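Putative 2-dehydro-3-deoxygalactonokinase (Sinorhizobium meliloti, PDB 3T69) probably phosphorylates 2-dehydro-3-deoxy-D-galactonate with ATP, giving the 6-phospho sugar acid and ADP in the DeLey-Doudoroff route of galactose degradation. Local coordinates at residues Y8-D13 with L65-C70; A141-V146 with R157-R162; A196-F201 with A233-A238. One frame throughout, in Å; residues are numbered along the deposited sequence.

Contact 1: Y8-D13 with L65-C70; sequences YYAAVD and LPIIIC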
ATOM      1  N   TYR B   8      15.593  24.553  33.644  1.00 49.36           N
ATOM      2  CA  TYR B   8      16.517  24.780  32.461  1.00 50.60           C
ATOM      3  C   TYR B   8      15.818  24.924  31.103  1.00 52.55           C
ATOM      4  O   TYR B   8      15.725  26.033  30.579  1.00 53.37           O
ATOM      5  CB  TYR B   8      17.517  23.662  32.322  1.00 49.45           C
ATOM      6  CG  TYR B   8      18.668  23.963  31.383  1.00 47.04           C
ATOM      7  CD1 TYR B   8      19.690  23.026  31.213  1.00 43.54           C
ATOM      8  CD2 TYR B   8      18.769  25.190  30.691  1.00 45.16           C
ATOM      9  CE1 TYR B   8      20.773  23.267  30.373  1.00 43.55           C
ATOM     10  CE2 TYR B   8      19.873  25.450  29.817  1.00 39.68           C
ATOM     11  CZ  TYR B   8      20.859  24.469  29.677  1.00 44.30           C
ATOM     12  OH  TYR B   8      21.961  24.618  28.838  1.00 47.53           O
ATOM     13  N   TYR B   9      15.342  23.809  30.529  1.00 53.83           N
ATOM     14  CA  TYR B   9      14.626  23.850  29.251  1.00 54.89           C
ATOM     15  C   TYR B   9      13.479  22.851  29.179  1.00 55.10           C
ATOM     16  O   TYR B   9      13.460  21.879  29.923  1.00 55.33           O
ATOM     17  CB  TYR B   9      15.581  23.735  28.030  1.00 54.60           C
ATOM     18  CG  TYR B   9      16.313  22.404  27.927  1.00 56.44           C
ATOM     19  CD1 TYR B   9      17.587  22.221  28.502  1.00 55.28           C
ATOM     20  CD2 TYR B   9      15.736  21.314  27.263  1.00 55.44           C
ATOM     21  CE1 TYR B   9      18.249  20.975  28.425  1.00 54.02           C
ATOM     22  CE2 TYR B   9      16.392  20.088  27.193  1.00 53.74           C
ATOM     23  CZ  TYR B   9      17.636  19.917  27.773  1.00 53.47           C
ATOM     24  OH  TYR B   9      18.268  18.687  27.665  1.00 55.86           O
ATOM     25  N   ALA B  10      12.490  23.147  28.329  1.00 55.36           N
ATOM     26  CA  ALA B  10      11.480  22.165  27.923  1.00 55.37           C
ATOM     27  C   ALA B  10      11.961  21.548  26.607  1.00 55.48           C
ATOM     28  O   ALA B  10      12.462  22.262  25.729  1.00 55.32           O
ATOM     29  CB  ALA B  10      10.098  22.795  27.757  1.00 54.22           C
ATOM     30  N   ALA B  11      11.848  20.221  26.502  1.00 55.12           N
ATOM     31  CA  ALA B  11      12.110  19.502  25.271  1.00 54.50           C
ATOM     32  C   ALA B  11      10.787  18.919  24.803  1.00 54.45           C
ATOM     33  O   ALA B  11      10.076  18.285  25.597  1.00 53.63           O
ATOM     34  CB  ALA B  11      13.117  18.416  25.509  1.00 54.58           C
ATOM     35  N   VAL B  12      10.454  19.168  23.530  1.00 53.62           N
ATOM     36  CA  VAL B  12       9.192  18.734  22.940  1.00 53.23           C
ATOM     37  C   VAL B  12       9.466  17.985  21.634  1.00 53.75           C
ATOM     38  O   VAL B  12      10.134  18.523  20.736  1.00 53.54           O
ATOM     39  CB  VAL B  12       8.300  19.947  22.606  1.00 53.32           C
ATOM     40  CG1 VAL B  12       7.116  19.533  21.757  1.00 51.77           C
ATOM     41  CG2 VAL B  12       7.855  20.674  23.866  1.00 51.77           C
ATOM     42  N   ASP B  13       8.966  16.746  21.535  1.00 54.02           N
ATOM     43  CA  ASP B  13       9.078  15.917  20.316  1.00 53.80           C
ATOM     44  C   ASP B  13       7.695  15.778  19.715  1.00 53.30           C
ATOM     45  O   ASP B  13       6.882  15.000  20.177  1.00 53.00           O
ATOM     46  CB  ASP B  13       9.697  14.549  20.622  1.00 54.34           C
ATOM     47  CG  ASP B  13       9.914  13.672  19.362  1.00 56.35           C
ATOM     48  OD1 ASP B  13      10.236  14.178  18.266  1.00 59.23           O
ATOM     49  OD2 ASP B  13       9.806  12.441  19.474  1.00 56.00           O
ATOM     50  N   LEU B  65      10.539  29.561  30.761  1.00 56.89           N
ATOM     51  CA  LEU B  65      11.406  28.451  30.491  1.00 54.76           C
ATOM     52  C   LEU B  65      11.336  28.349  29.013  1.00 53.32           C
ATOM     53  O   LEU B  65      10.237  28.339  28.469  1.00 52.74           O
ATOM     54  CB  LEU B  65      10.883  27.175  31.145  1.00 55.24           C
ATOM     55  CG  LEU B  65      11.750  25.930  30.932  1.00 57.14           C
ATOM     56  CD1 LEU B  65      13.036  25.919  31.810  1.00 55.48           C
ATOM     57  CD2 LEU B  65      10.896  24.638  31.092  1.00 56.96           C
ATOM     58  N   PRO B  66      12.509  28.290  28.351  1.00 52.38           N
ATOM     59  CA  PRO B  66      12.571  28.246  26.893  1.00 51.29           C
ATOM     60  C   PRO B  66      12.126  26.866  26.426  1.00 50.65           C
ATOM     61  O   PRO B  66      11.960  25.983  27.259  1.00 51.07           O
ATOM     62  CB  PRO B  66      14.067  28.463  26.595  1.00 51.34           C
ATOM     63  CG  PRO B  66      14.772  28.043  27.829  1.00 51.33           C
ATOM     64  CD  PRO B  66      13.827  28.042  28.974  1.00 51.40           C
ATOM     65  N   ILE B  67      11.955  26.685  25.112  1.00 49.56           N
ATOM     66  CA  ILE B  67      11.400  25.455  24.520  1.00 47.34           C
ATOM     67  C   ILE B  67      12.122  25.097  23.233  1.00 46.86           C
ATOM     68  O   ILE B  67      12.229  25.913  22.320  1.00 46.09           O
ATOM     69  CB  ILE B  67       9.913  25.603  24.195  1.00 46.90           C
ATOM     70  CG1 ILE B  67       9.198  26.324  25.340  1.00 48.31           C
ATOM     71  CG2 ILE B  67       9.290  24.274  23.905  1.00 43.19           C
ATOM     72  CD1 ILE B  67       7.739  25.899  25.514  1.00 51.28           C
ATOM     73  N   ILE B  68      12.586  23.854  23.176  1.00 46.25           N
ATOM     74  CA  ILE B  68      13.239  23.310  22.019  1.00 46.35           C
ATOM     75  C   ILE B  68      12.382  22.143  21.511  1.00 46.34           C
ATOM     76  O   ILE B  68      11.998  21.252  22.275  1.00 46.40           O
ATOM     77  CB  ILE B  68      14.661  22.906  22.361  1.00 46.05           C
ATOM     78  CG1 ILE B  68      15.444  22.494  21.116  1.00 46.86           C
ATOM     79  CG2 ILE B  68      14.669  21.882  23.444  1.00 46.86           C
ATOM     80  CD1 ILE B  68      15.546  23.621  20.065  1.00 46.39           C
ATOM     81  N   ILE B  69      12.045  22.204  20.224  1.00 46.25           N
ATOM     82  CA  ILE B  69      11.097  21.282  19.622  1.00 45.83           C
ATOM     83  C   ILE B  69      11.632  20.716  18.335  1.00 46.50           C
ATOM     84  O   ILE B  69      12.104  21.455  17.479  1.00 46.93           O
ATOM     85  CB  ILE B  69       9.789  21.958  19.260  1.00 45.61           C
ATOM     86  CG1 ILE B  69       9.284  22.847  20.410  1.00 44.09           C
ATOM     87  CG2 ILE B  69       8.812  20.911  18.856  1.00 44.56           C
ATOM     88  CD1 ILE B  69       7.948  23.561  20.119  1.00 41.69           C
ATOM     89  N   CYS B  70      11.550  19.399  18.200  1.00 46.74           N
ATOM     90  CA  CYS B  70      11.902  18.726  16.978  1.00 46.80           C
ATOM     91  C   CYS B  70      10.629  18.088  16.378  1.00 46.43           C
ATOM     92  O   CYS B  70       9.613  17.985  17.062  1.00 46.85           O
ATOM     93  CB  CYS B  70      12.999  17.679  17.264  1.00 46.90           C
ATOM     94  SG  CYS B  70      12.451  16.218  18.180  1.00 50.33           S
TER
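V12 and I69 run next to each other with their branches on one face of the sheet, at the apolar centre of this parallel strand pair. With CG1 of V12 anti to its own backbone N (chi1 169°), that methyl leans over I69 and meets I69 CG2 at 3.6 Å. The other branch turns back along the neighbouring strand, where V12 CG2 approaches I67 CG2 at 3.9 Å. A10 extends the same face: its CB lies 3.9 Å from L65 CD2, just ahead of the regular strand. The reverse face carries A11 and I68, and here the Y9 ring is oblique to the isoleucine, with Y9 CD2 4.0 Å from I68 CG2. Outward from the side chains, four backbone bonds zip the strands in parallel register. A10 N donates to P66 O at 3.1 Å and I68 N to A10 O at 3.0 Å, both nearly straight at the hydrogen. V12 N then gives to I68 O, and C70 N to V12 O. D13 and C70 form the last pair of the two segments, with carboxylate and thiol on the face of A11. Y8 and Y9 form a classic beta bulge opposite I24, and Y8 OH bonds to W306 O. Strand 19-24 flanks 9-14 on its other side; helix 50-58 packs through L52 on the V12, I67 and I69 face, while helix 290-305 packs against Y9, A11 and D13.

Contact 2: A141-V146 with R157-R162; sequences AGSHLV and RLADDR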
ATOM      1  N   ALA B 141      32.064   5.064  16.505  1.00 81.23           N
ATOM      2  CA  ALA B 141      32.837   5.848  15.550  1.00 80.52           C
ATOM      3  C   ALA B 141      33.036   5.093  14.256  1.00 79.73           C
ATOM      4  O   ALA B 141      33.103   3.844  14.238  1.00 79.19           O
ATOM      5  CB  ALA B 141      34.190   6.241  16.150  1.00 80.97           C
ATOM      6  N   GLY B 142      33.152   5.868  13.178  1.00 78.72           N
ATOM      7  CA  GLY B 142      33.190   5.313  11.831  1.00 77.32           C
ATOM      8  C   GLY B 142      31.790   4.908  11.392  1.00 76.37           C
ATOM      9  O   GLY B 142      30.784   5.240  12.063  1.00 76.15           O
ATOM     10  N   SER B 143      31.733   4.165  10.281  1.00 75.05           N
ATOM     11  CA  SER B 143      30.486   3.915   9.553  1.00 73.43           C
ATOM     12  C   SER B 143      29.465   3.073  10.283  1.00 72.21           C
ATOM     13  O   SER B 143      29.756   1.975  10.766  1.00 72.54           O
ATOM     14  CB  SER B 143      30.765   3.342   8.170  1.00 73.78           C
ATOM     15  OG  SER B 143      31.292   4.360   7.333  1.00 73.93           O
ATOM     16  N   HIS B 144      28.258   3.611  10.379  1.00 70.40           N
ATOM     17  CA  HIS B 144      27.133   2.847  10.893  1.00 68.62           C
ATOM     18  C   HIS B 144      26.002   2.850   9.872  1.00 66.31           C
ATOM     19  O   HIS B 144      25.965   3.688   8.955  1.00 66.83           O
ATOM     20  CB  HIS B 144      26.676   3.377  12.252  1.00 68.95           C
ATOM     21  CG  HIS B 144      27.775   3.452  13.271  1.00 72.31           C
ATOM     22  ND1 HIS B 144      28.314   2.333  13.874  1.00 74.78           N
ATOM     23  CD2 HIS B 144      28.435   4.516  13.796  1.00 74.72           C
ATOM     24  CE1 HIS B 144      29.255   2.704  14.727  1.00 76.00           C
ATOM     25  NE2 HIS B 144      29.348   4.024  14.698  1.00 76.30           N
ATOM     26  N   LEU B 145      25.111   1.883  10.014  1.00 63.12           N
ATOM     27  CA  LEU B 145      23.868   1.847   9.269  1.00 60.19           C
ATOM     28  C   LEU B 145      22.720   1.707  10.267  1.00 57.47           C
ATOM     29  O   LEU B 145      22.520   0.664  10.856  1.00 56.73           O
ATOM     30  CB  LEU B 145      23.913   0.703   8.241  1.00 60.59           C
ATOM     31  CG  LEU B 145      22.712   0.204   7.420  1.00 61.09           C
ATOM     32  CD1 LEU B 145      21.892   1.340   6.777  1.00 59.62           C
ATOM     33  CD2 LEU B 145      23.227  -0.796   6.350  1.00 59.90           C
ATOM     34  N   VAL B 146      21.970   2.782  10.436  1.00 54.63           N
ATOM     35  CA  VAL B 146      20.948   2.846  11.452  1.00 51.76           C
ATOM     36  C   VAL B 146      19.561   2.757  10.836  1.00 50.74           C
ATOM     37  O   VAL B 146      19.244   3.493   9.897  1.00 50.73           O
ATOM     38  CB  VAL B 146      21.056   4.194  12.182  1.00 51.91           C
ATOM     39  CG1 VAL B 146      20.127   4.271  13.364  1.00 48.92           C
ATOM     40  CG2 VAL B 146      22.528   4.490  12.603  1.00 52.86           C
ATOM     41  N   ARG B 157      22.856   6.140   6.545  1.00 49.31           N
ATOM     42  CA  ARG B 157      24.277   5.894   6.557  1.00 52.32           C
ATOM     43  C   ARG B 157      24.926   7.031   7.370  1.00 53.29           C
ATOM     44  O   ARG B 157      25.017   8.186   6.898  1.00 53.27           O
ATOM     45  CB  ARG B 157      24.902   5.789   5.134  1.00 53.13           C
ATOM     46  CG  ARG B 157      23.940   5.383   3.953  1.00 58.40           C
ATOM     47  CD  ARG B 157      24.610   5.012   2.567  1.00 64.00           C
ATOM     48  NE  ARG B 157      25.910   5.657   2.254  1.00 69.87           N
ATOM     49  CZ  ARG B 157      26.108   6.674   1.397  1.00 71.41           C
ATOM     50  NH1 ARG B 157      25.082   7.239   0.748  1.00 70.62           N
ATOM     51  NH2 ARG B 157      27.348   7.149   1.207  1.00 70.62           N
ATOM     52  N   LEU B 158      25.390   6.681   8.578  1.00 54.21           N
ATOM     53  CA  LEU B 158      26.026   7.608   9.538  1.00 54.69           C
ATOM     54  C   LEU B 158      27.557   7.433   9.612  1.00 55.79           C
ATOM     55  O   LEU B 158      28.045   6.312   9.673  1.00 56.62           O
ATOM     56  CB  LEU B 158      25.405   7.390  10.911  1.00 53.60           C
ATOM     57  CG  LEU B 158      25.824   8.301  12.052  1.00 53.78           C
ATOM     58  CD1 LEU B 158      25.804   9.804  11.632  1.00 54.34           C
ATOM     59  CD2 LEU B 158      24.928   8.049  13.250  1.00 49.95           C
ATOM     60  N   ALA B 159      28.316   8.504   9.532  1.00 56.96           N
ATOM     61  CA  ALA B 159      29.749   8.396   9.717  1.00 58.19           C
ATOM     62  C   ALA B 159      30.337   9.606  10.385  1.00 59.11           C
ATOM     63  O   ALA B 159      30.362  10.648   9.792  1.00 58.86           O
ATOM     64  CB  ALA B 159      30.413   8.192   8.407  1.00 57.98           C
ATOM     65  N   ASP B 160      30.940   9.456  11.549  1.00 60.69           N
ATOM     66  CA  ASP B 160      31.562  10.599  12.198  1.00 62.31           C
ATOM     67  C   ASP B 160      30.684  11.798  12.484  1.00 62.35           C
ATOM     68  O   ASP B 160      31.057  12.906  12.171  1.00 61.60           O
ATOM     69  CB  ASP B 160      32.731  11.110  11.365  1.00 63.38           C
ATOM     70  CG  ASP B 160      33.671  10.021  10.935  1.00 67.13           C
ATOM     71  OD1 ASP B 160      33.754   8.986  11.606  1.00 71.16           O
ATOM     72  OD2 ASP B 160      34.341  10.201   9.917  1.00 68.45           O
ATOM     73  N   ASP B 161      29.505  11.600  13.035  1.00 62.36           N
ATOM     74  CA  ASP B 161      28.650  12.740  13.280  1.00 62.68           C
ATOM     75  C   ASP B 161      28.282  13.384  11.957  1.00 61.66           C
ATOM     76  O   ASP B 161      28.113  14.567  11.842  1.00 62.02           O
ATOM     77  CB  ASP B 161      29.352  13.765  14.162  1.00 63.71           C
ATOM     78  CG  ASP B 161      29.669  13.243  15.567  1.00 68.46           C
ATOM     79  OD1 ASP B 161      29.837  12.025  15.754  1.00 71.25           O
ATOM     80  OD2 ASP B 161      29.783  14.064  16.494  1.00 71.70           O
ATOM     81  N   ARG B 162      28.154  12.556  10.954  1.00 60.01           N
ATOM     82  CA  ARG B 162      27.704  12.948   9.615  1.00 59.12           C
ATOM     83  C   ARG B 162      26.664  11.983   8.986  1.00 57.97           C
ATOM     84  O   ARG B 162      26.922  10.772   8.834  1.00 58.05           O
ATOM     85  CB  ARG B 162      28.888  13.106   8.664  1.00 59.43           C
ATOM     86  CG  ARG B 162      29.841  14.180   9.067  1.00 61.65           C
ATOM     87  CD  ARG B 162      30.778  14.501   7.952  1.00 65.52           C
ATOM     88  NE  ARG B 162      30.296  15.576   7.069  1.00 69.78           N
ATOM     89  CZ  ARG B 162      30.060  15.432   5.759  1.00 72.52           C
ATOM     90  NH1 ARG B 162      30.232  14.240   5.152  1.00 71.54           N
ATOM     91  NH2 ARG B 162      29.653  16.484   5.042  1.00 72.00           N
TER
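H144 N donates to L158 O at 2.8 Å, an almost straight bond (173° at the hydrogen) that lies in the carbonyl plane. Its return partner, L158 N to H144 O at 3.1 Å, is less well directed, because the donor sits well above the plane of the H144 carbonyl. Together they make H144 and L158 an antiparallel hydrogen-bonded pair, and S143 CA adds a CA-H...O contact to the same L158 O at 3.4 Å. On the face shared by these two side chains, V146 CG2 reaches L158 CD2 at 4.3 Å; L132 of helix 128-139 also packs on the leucine. The H144 imidazole swings back along its own strand, CG being anti to the carbonyl carbon (chi1 -54°), and A141 N lies at its edge, in plane. Toward the end of the pair, D160 OD1 comes within 3.5 Å of G142 N without a hydrogen bond. D160 and D161 both adopt left-handed backbone angles, and A159 N bonds to R162 O at 2.8 Å across them. This type I' turn leads into strand 162-169, so the pair belongs to an antiparallel meander of strands 143-148, 153-159 and 162-169, consistent with a sheet of the ASKHA fold.

Contact 3: A196-F201 with A233-A238; sequences AGSAAF and AADARA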
ATOM      1  N   ALA B 196       4.952 -11.141  18.086  1.00 70.01           N
ATOM      2  CA  ALA B 196       6.186 -11.033  17.298  1.00 69.42           C
ATOM      3  C   ALA B 196       6.882 -12.362  16.951  1.00 69.16           C
ATOM      4  O   ALA B 196       7.520 -12.509  15.875  1.00 69.12           O
ATOM      5  CB  ALA B 196       7.171 -10.103  18.034  1.00 69.62           C
ATOM      6  N   GLY B 197       6.789 -13.318  17.877  1.00 68.63           N
ATOM      7  CA  GLY B 197       7.500 -14.590  17.733  1.00 67.70           C
ATOM      8  C   GLY B 197       6.818 -15.534  16.769  1.00 66.89           C
ATOM      9  O   GLY B 197       7.484 -16.381  16.162  1.00 66.47           O
ATOM     10  N   SER B 198       5.491 -15.381  16.633  1.00 66.44           N
ATOM     11  CA  SER B 198       4.657 -16.271  15.803  1.00 65.48           C
ATOM     12  C   SER B 198       5.322 -16.451  14.463  1.00 64.56           C
ATOM     13  O   SER B 198       5.916 -15.507  13.927  1.00 64.40           O
ATOM     14  CB  SER B 198       3.231 -15.741  15.630  1.00 65.59           C
ATOM     15  OG  SER B 198       3.156 -14.796  14.571  1.00 66.46           O
ATOM     16  N   ALA B 199       5.250 -17.680  13.958  1.00 63.68           N
ATOM     17  CA  ALA B 199       5.877 -18.053  12.691  1.00 62.11           C
ATOM     18  C   ALA B 199       5.185 -17.361  11.517  1.00 60.73           C
ATOM     19  O   ALA B 199       5.822 -17.073  10.504  1.00 60.74           O
ATOM     20  CB  ALA B 199       5.873 -19.576  12.519  1.00 62.17           C
ATOM     21  N   ALA B 200       3.887 -17.092  11.662  1.00 59.21           N
ATOM     22  CA  ALA B 200       3.169 -16.312  10.667  1.00 58.68           C
ATOM     23  C   ALA B 200       4.006 -15.065  10.296  1.00 58.55           C
ATOM     24  O   ALA B 200       4.259 -14.815   9.104  1.00 58.55           O
ATOM     25  CB  ALA B 200       1.782 -15.939  11.152  1.00 58.02           C
ATOM     26  N   PHE B 201       4.512 -14.354  11.310  1.00 57.67           N
ATOM     27  CA  PHE B 201       5.326 -13.160  11.092  1.00 56.65           C
ATOM     28  C   PHE B 201       6.660 -13.347  10.376  1.00 55.89           C
ATOM     29  O   PHE B 201       6.930 -12.638   9.399  1.00 56.81           O
ATOM     30  CB  PHE B 201       5.505 -12.334  12.377  1.00 56.82           C
ATOM     31  CG  PHE B 201       6.339 -11.091  12.185  1.00 56.79           C
ATOM     32  CD1 PHE B 201       5.794  -9.947  11.583  1.00 59.06           C
ATOM     33  CD2 PHE B 201       7.672 -11.059  12.583  1.00 56.59           C
ATOM     34  CE1 PHE B 201       6.584  -8.780  11.386  1.00 58.37           C
ATOM     35  CE2 PHE B 201       8.475  -9.910  12.383  1.00 57.11           C
ATOM     36  CZ  PHE B 201       7.924  -8.764  11.793  1.00 56.46           C
ATOM     37  N   ALA B 233      -7.267 -14.133  12.341  1.00 59.64           N
ATOM     38  CA  ALA B 233      -7.007 -12.694  12.226  1.00 59.59           C
ATOM     39  C   ALA B 233      -5.577 -12.231  12.700  1.00 60.03           C
ATOM     40  O   ALA B 233      -4.946 -11.368  12.072  1.00 59.94           O
ATOM     41  CB  ALA B 233      -8.151 -11.887  12.880  1.00 58.53           C
ATOM     42  N   ALA B 234      -5.045 -12.828  13.766  1.00 59.88           N
ATOM     43  CA  ALA B 234      -3.712 -12.450  14.220  1.00 59.63           C
ATOM     44  C   ALA B 234      -2.633 -12.923  13.238  1.00 59.48           C
ATOM     45  O   ALA B 234      -1.641 -12.221  12.985  1.00 60.02           O
ATOM     46  CB  ALA B 234      -3.443 -12.971  15.629  1.00 59.14           C
ATOM     47  N   ASP B 235      -2.810 -14.109  12.674  1.00 58.74           N
ATOM     48  CA  ASP B 235      -1.837 -14.590  11.707  1.00 58.09           C
ATOM     49  C   ASP B 235      -1.858 -13.787  10.374  1.00 56.59           C
ATOM     50  O   ASP B 235      -0.799 -13.589   9.735  1.00 55.49           O
ATOM     51  CB  ASP B 235      -1.999 -16.102  11.528  1.00 59.25           C
ATOM     52  CG  ASP B 235      -1.649 -16.891  12.838  1.00 61.95           C
ATOM     53  OD1 ASP B 235      -0.459 -16.857  13.298  1.00 63.97           O
ATOM     54  OD2 ASP B 235      -2.574 -17.534  13.398  1.00 60.72           O
ATOM     55  N   ALA B 236      -3.053 -13.303  10.001  1.00 54.38           N
ATOM     56  CA  ALA B 236      -3.248 -12.460   8.823  1.00 53.41           C
ATOM     57  C   ALA B 236      -2.518 -11.098   8.984  1.00 52.83           C
ATOM     58  O   ALA B 236      -1.713 -10.682   8.100  1.00 52.14           O
ATOM     59  CB  ALA B 236      -4.739 -12.256   8.566  1.00 52.83           C
ATOM     60  N   ARG B 237      -2.809 -10.447  10.124  1.00 51.51           N
ATOM     61  CA  ARG B 237      -2.177  -9.237  10.619  1.00 50.03           C
ATOM     62  C   ARG B 237      -0.674  -9.398  10.606  1.00 49.44           C
ATOM     63  O   ARG B 237       0.077  -8.515  10.161  1.00 49.59           O
ATOM     64  CB  ARG B 237      -2.666  -9.024  12.025  1.00 50.26           C
ATOM     65  CG  ARG B 237      -2.381  -7.671  12.632  1.00 52.32           C
ATOM     66  CD  ARG B 237      -3.581  -7.158  13.508  1.00 55.21           C
ATOM     67  NE  ARG B 237      -3.269  -5.856  14.116  1.00 55.86           N
ATOM     68  CZ  ARG B 237      -3.837  -4.701  13.783  1.00 56.27           C
ATOM     69  NH1 ARG B 237      -4.814  -4.654  12.864  1.00 55.90           N
ATOM     70  NH2 ARG B 237      -3.425  -3.594  14.386  1.00 54.26           N
ATOM     71  N   ALA B 238      -0.235 -10.551  11.071  1.00 48.04           N
ATOM     72  CA  ALA B 238       1.168 -10.839  11.167  1.00 47.23           C
ATOM     73  C   ALA B 238       1.766 -10.928   9.792  1.00 46.31           C
ATOM     74  O   ALA B 238       2.816 -10.346   9.534  1.00 46.50           O
ATOM     75  CB  ALA B 238       1.382 -12.162  11.926  1.00 47.32           C
TER
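The A200 methyl overlaps that of A238, CB to CB at 3.9 Å, where the first turn of helix 199-210 packs against the beginning of helix 233-252. This is close helix-helix packing through small residues: A200 and A238 both point across the interface, and A200 also fits beside D235, whose CB lies 3.8 Å from A200 CB. The aspartate carboxylate extends alongside the A200 methyl, with CG anti to the carbonyl carbon (chi1 -65°), and makes no hydrogen bond to the opposing segment. Its negative charge near the start of helix 199-210 might interact favourably with the helix dipole. S198 occupies the N-cap position of that helix. Its OG stands 4.1 Å from A238 CB and makes a weak hydrogen bond to A195 O; no hydrogen bond links it to D235. F194 flanks A238 as well. One step further along, F201 turns its ring toward the interior between helices 233-252 and 268-280, where I245 and L273 are among its neighbours. F201 CB touches A238 CB at 4.2 Å, and F201 CD1 brings the ring edge to A238 O at 3.6 Å, the oxygen lying near the plane of the ring.

The three contacts follow one another along the chain without interleaving. Contact 1 lies in the mixed sheet that starts at the N-terminus, contact 2 in a second sheet built around strands 143-148 and 153-159, and contact 3 in a helical part of the chain that comes later. Centres are about 27 Å apart for contacts 1 and 2, about 34 Å for contacts 2 and 3, and about 39 Å for contacts 1 and 3, which lie on opposite sides of the chain's centre. None touches another. Helix 290-305 returns from the end of the chain to pack on contact 1. Two separate sheets fit the two-lobed ASKHA kinase architecture, in which the nucleotide usually binds between lobes.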